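Local coordinates for protein sugar phosphate isomerase/epimerase (Parabacteroides distasonis, PDB 3L23) that binds a magnesium ion in a xylose isomerase-like TIM barrel and probably acts as an isomerase or epimerase on sugar substrates, at residues I15-Q18 with I19-S23; N147-S150 with D151-A155. All coordinates share one frame; numbering follows the deposited sequence.

Contact 1: I15-Q18 with I19-S23; sequences IGLQ and IYSLS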
# COMPACT_ATOMS: atom_id res chain seq x y z
N ILE A 15 -13.20 9.28 -2.83
CA ILE A 15 -11.80 9.22 -3.23
C ILE A 15 -10.91 8.99 -2.03
O ILE A 15 -11.04 9.67 -1.01
CB ILE A 15 -11.33 10.55 -3.99
CG1 ILE A 15 -12.30 10.94 -5.12
CG2 ILE A 15 -9.94 10.40 -4.56
CD1 ILE A 15 -12.05 12.29 -5.77
N GLY A 16 -10.01 8.01 -2.13
CA GLY A 16 -9.06 7.75 -1.09
C GLY A 16 -7.74 8.42 -1.31
O GLY A 16 -7.33 8.65 -2.47
N LEU A 17 -7.02 8.67 -0.21
CA LEU A 17 -5.66 9.24 -0.24
C LEU A 17 -4.69 8.46 0.65
O LEU A 17 -4.97 8.23 1.84
CB LEU A 17 -5.64 10.69 0.26
CG LEU A 17 -4.37 11.53 0.18
CD1 LEU A 17 -3.79 11.65 -1.26
CD2 LEU A 17 -4.56 12.95 0.80
N GLN A 18 -3.54 8.09 0.09
CA GLN A 18 -2.45 7.56 0.89
C GLN A 18 -1.72 8.80 1.41
O GLN A 18 -1.13 9.60 0.66
CB GLN A 18 -1.57 6.63 0.05
CG GLN A 18 -0.18 6.33 0.56
CD GLN A 18 -0.10 5.95 2.02
OE1 GLN A 18 0.36 6.74 2.83
NE2 GLN A 18 -0.52 4.71 2.36
N ILE A 19 -1.79 8.99 2.72
CA ILE A 19 -1.32 10.25 3.29
C ILE A 19 0.19 10.52 3.16
O ILE A 19 0.63 11.68 3.33
CB ILE A 19 -1.73 10.41 4.78
CG1 ILE A 19 -1.03 9.40 5.69
CG2 ILE A 19 -3.27 10.30 4.92
CD1 ILE A 19 -1.41 9.56 7.23
N TYR A 20 0.99 9.50 2.88
CA TYR A 20 2.41 9.73 2.64
C TYR A 20 2.62 10.70 1.47
O TYR A 20 3.62 11.37 1.39
CB TYR A 20 3.09 8.40 2.31
CG TYR A 20 4.60 8.39 2.32
CD1 TYR A 20 5.30 8.50 3.50
CD2 TYR A 20 5.30 8.13 1.17
CE1 TYR A 20 6.69 8.44 3.52
CE2 TYR A 20 6.68 8.07 1.17
CZ TYR A 20 7.37 8.22 2.33
OH TYR A 20 8.76 8.13 2.33
N SER A 21 1.63 10.80 0.61
CA SER A 21 1.64 11.75 -0.51
C SER A 21 1.88 13.17 -0.06
O SER A 21 2.45 13.96 -0.80
CB SER A 21 0.28 11.71 -1.23
OG SER A 21 0.02 10.38 -1.71
N LEU A 22 1.43 13.51 1.14
CA LEU A 22 1.59 14.86 1.68
C LEU A 22 2.88 15.08 2.46
O LEU A 22 3.21 16.20 2.81
CB LEU A 22 0.40 15.15 2.59
CG LEU A 22 -0.97 15.11 1.90
CD1 LEU A 22 -2.06 15.13 2.98
CD2 LEU A 22 -1.12 16.27 0.96
N SER A 23 3.61 13.99 2.74
CA SER A 23 4.87 14.07 3.44
C SER A 23 4.68 14.85 4.77
O SER A 23 3.61 14.76 5.44
CB SER A 23 5.95 14.65 2.51
OG SER A 23 7.24 14.68 3.16

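Contact 2: N147-S150 with D151-A155; sequences NQAS and DVIKA. With EDO (1,2-ethanediol), chain G.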
# COMPACT_ATOMS: atom_id res chain seq x y z
N ASN A 147 1.53 -15.76 4.99
CA ASN A 147 0.37 -16.60 5.33
C ASN A 147 0.20 -16.63 6.86
O ASN A 147 -0.91 -16.48 7.36
CB ASN A 147 0.51 -18.04 4.83
CG ASN A 147 0.28 -18.19 3.34
OD1 ASN A 147 -0.40 -17.37 2.71
ND2 ASN A 147 0.81 -19.25 2.77
N GLN A 148 1.29 -16.79 7.59
CA GLN A 148 1.21 -16.86 9.06
C GLN A 148 0.87 -15.48 9.63
O GLN A 148 0.13 -15.40 10.62
CB GLN A 148 2.50 -17.36 9.69
CG GLN A 148 2.30 -17.60 11.18
CD GLN A 148 3.52 -18.16 11.89
OE1 GLN A 148 4.60 -18.30 11.31
NE2 GLN A 148 3.35 -18.46 13.17
N ALA A 149 1.40 -14.40 9.04
CA ALA A 149 1.06 -13.03 9.47
C ALA A 149 -0.43 -12.81 9.40
O ALA A 149 -1.02 -12.22 10.30
CB ALA A 149 1.81 -11.95 8.63
N SER A 150 -1.06 -13.30 8.33
CA SER A 150 -2.50 -13.16 8.16
C SER A 150 -3.25 -13.79 9.32
O SER A 150 -4.21 -13.19 9.83
CB SER A 150 -2.92 -13.77 6.83
OG SER A 150 -4.32 -13.83 6.75
N ASP A 151 -2.82 -14.99 9.74
CA ASP A 151 -3.44 -15.68 10.87
C ASP A 151 -3.35 -14.83 12.14
O ASP A 151 -4.33 -14.71 12.90
CB ASP A 151 -2.78 -17.03 11.16
CG ASP A 151 -2.99 -18.07 10.07
OD1 ASP A 151 -3.83 -17.91 9.18
OD2 ASP A 151 -2.29 -19.11 10.15
N VAL A 152 -2.18 -14.23 12.37
CA VAL A 152 -1.98 -13.34 13.52
C VAL A 152 -2.88 -12.09 13.45
O VAL A 152 -3.49 -11.71 14.44
CB VAL A 152 -0.50 -12.92 13.62
CG1 VAL A 152 -0.31 -11.82 14.66
CG2 VAL A 152 0.36 -14.14 13.93
N ILE A 153 -2.97 -11.50 12.28
CA ILE A 153 -3.76 -10.28 12.03
C ILE A 153 -5.26 -10.53 12.23
O ILE A 153 -5.95 -9.75 12.90
CB ILE A 153 -3.48 -9.73 10.63
CG1 ILE A 153 -2.00 -9.24 10.55
CG2 ILE A 153 -4.41 -8.60 10.27
CD1 ILE A 153 -1.49 -9.00 9.10
N LYS A 154 -5.75 -11.63 11.68
CA LYS A 154 -7.18 -11.97 11.82
C LYS A 154 -7.57 -12.24 13.26
O LYS A 154 -8.68 -11.89 13.69
CB LYS A 154 -7.56 -13.17 10.94
CG LYS A 154 -7.50 -12.92 9.46
CD LYS A 154 -8.22 -14.00 8.68
CE LYS A 154 -8.08 -13.81 7.17
NZ LYS A 154 -8.96 -14.76 6.43
N ALA A 155 -6.65 -12.85 14.02
CA ALA A 155 -6.86 -13.20 15.44
C ALA A 155 -6.96 -11.97 16.33
O ALA A 155 -7.50 -12.05 17.44
CB ALA A 155 -5.76 -14.11 15.93
C1 EDO G . -0.37 -20.47 8.05
O1 EDO G . -1.50 -21.04 8.71
C2 EDO G . -0.23 -21.13 6.70
O2 EDO G . -1.44 -21.03 5.95
O HOH W 1 -5.45 -16.09 8.05

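Contact 1: I15-Q18 with I19-S23
Gln18, the last residue of strand 16-18, folds its side-chain amide back over the 3-10 segment that Ile19 starts and hydrogen-bonds to Tyr20. Ile19 itself faces elsewhere: its side chain touches Leu46 and Leu48 of strand 45-52. At Tyr20 the backbone N donates to Gln18 OE1 over 2.8 Å, nearly straight at 166° and in the plane of the amide, on a lone pair. Gln18 can fold back this way through a bend about CB-CG (chi2 48°), and with NE2 held by Glu47 OE1 and Leu48 O the amide is fixed in rotation. This is the C-terminal mouth of the first barrel strand, where TIM barrels carry their active sites; the Gln18 side chain lies about 6 Å from the bound magnesium ion. Ser21 then grips the Gln18 carbonyl twice. Ser21 N donates to Gln18 O over 3.0 Å. Ser21 OG, 2.7 Å from the same Gln18 O, comes in the carbonyl plane, whereas the N lies tilted from it; OG also accepts a hydrogen bond from Leu276 N. Leu22 comes last, its CD1 meeting Leu17 CD2 at 4.0 Å, the two side chains crossing at about a right angle, with Phe286 and Val289 of helix 285-298 touching Leu22.

Contact 2: N147-S150 with D151-A155
Ala149 O accepts from Ile153 N at 2.9 Å, and Ser150 O from Lys154 N at the same length. One residue back, Val152 N to Gln148 O is 3.1 Å long, and the bond from Asp151 N to Asn147 O is weak.

A water joins Ser150 and Asp151, donating to Ser150 OG at 2.8 Å and to Asp151 OD1 at 2.7 Å. Asp151 CG lies beside its own backbone N (chi1 -67°), which turns the carboxylate back along the preceding turn; OD1 also forms a salt bridge with Lys210, and OD2 accepts from O1 of an ethanediol, probably left from crystallisation. Ser150 OG bonds to Lys210 O, and the extended Lys154 passes its CE 3.8 Å from Ser150 OG on the way to Ser209 O.

Ile153 lies against the Ala149 carbonyl: with CG1 beside the backbone N (chi1 -66°), Ile153 CG1 comes 3.1 Å from Ala149 O. The contact loosens at its end, where Ile153 CD1 is 4.5 Å from Ala149 CB; both side chains touch Phe162. With an alanine at Ile153, Ala149 and Phe162 would probably lose the packing of CG1 and CD1 against them.

The i to i+4 bonds are those of an alpha helix, here the connection of the beta-alpha-beta unit strand 124-127, helix 136-155, strand 162-165, packed on strand 162-165 and helix 103-119.

In the fold
Contact 1 closes well before contact 2 opens along the chain, and the two lie on opposite sides of its centre, with centres 26 Å apart and nearest atoms about 15 Å apart. They sample different layers of one TIM barrel: residues 15-23 run from an inner strand into the loop before helix 31-40, whereas residues 147-155 belong to a helix of the outer layer. Parallel pairing links strand 16-18 through 45-52, 74-79 and 124-127 to 162-165, which helix 136-155 packs against and which ends in the magnesium ligand His165. Contact 1 borders the metal site, the side chains of Gln18 and Ser21 each lying about 4 Å from those of the ligands His242 and Glu275, respectively; contact 2 lies away from it.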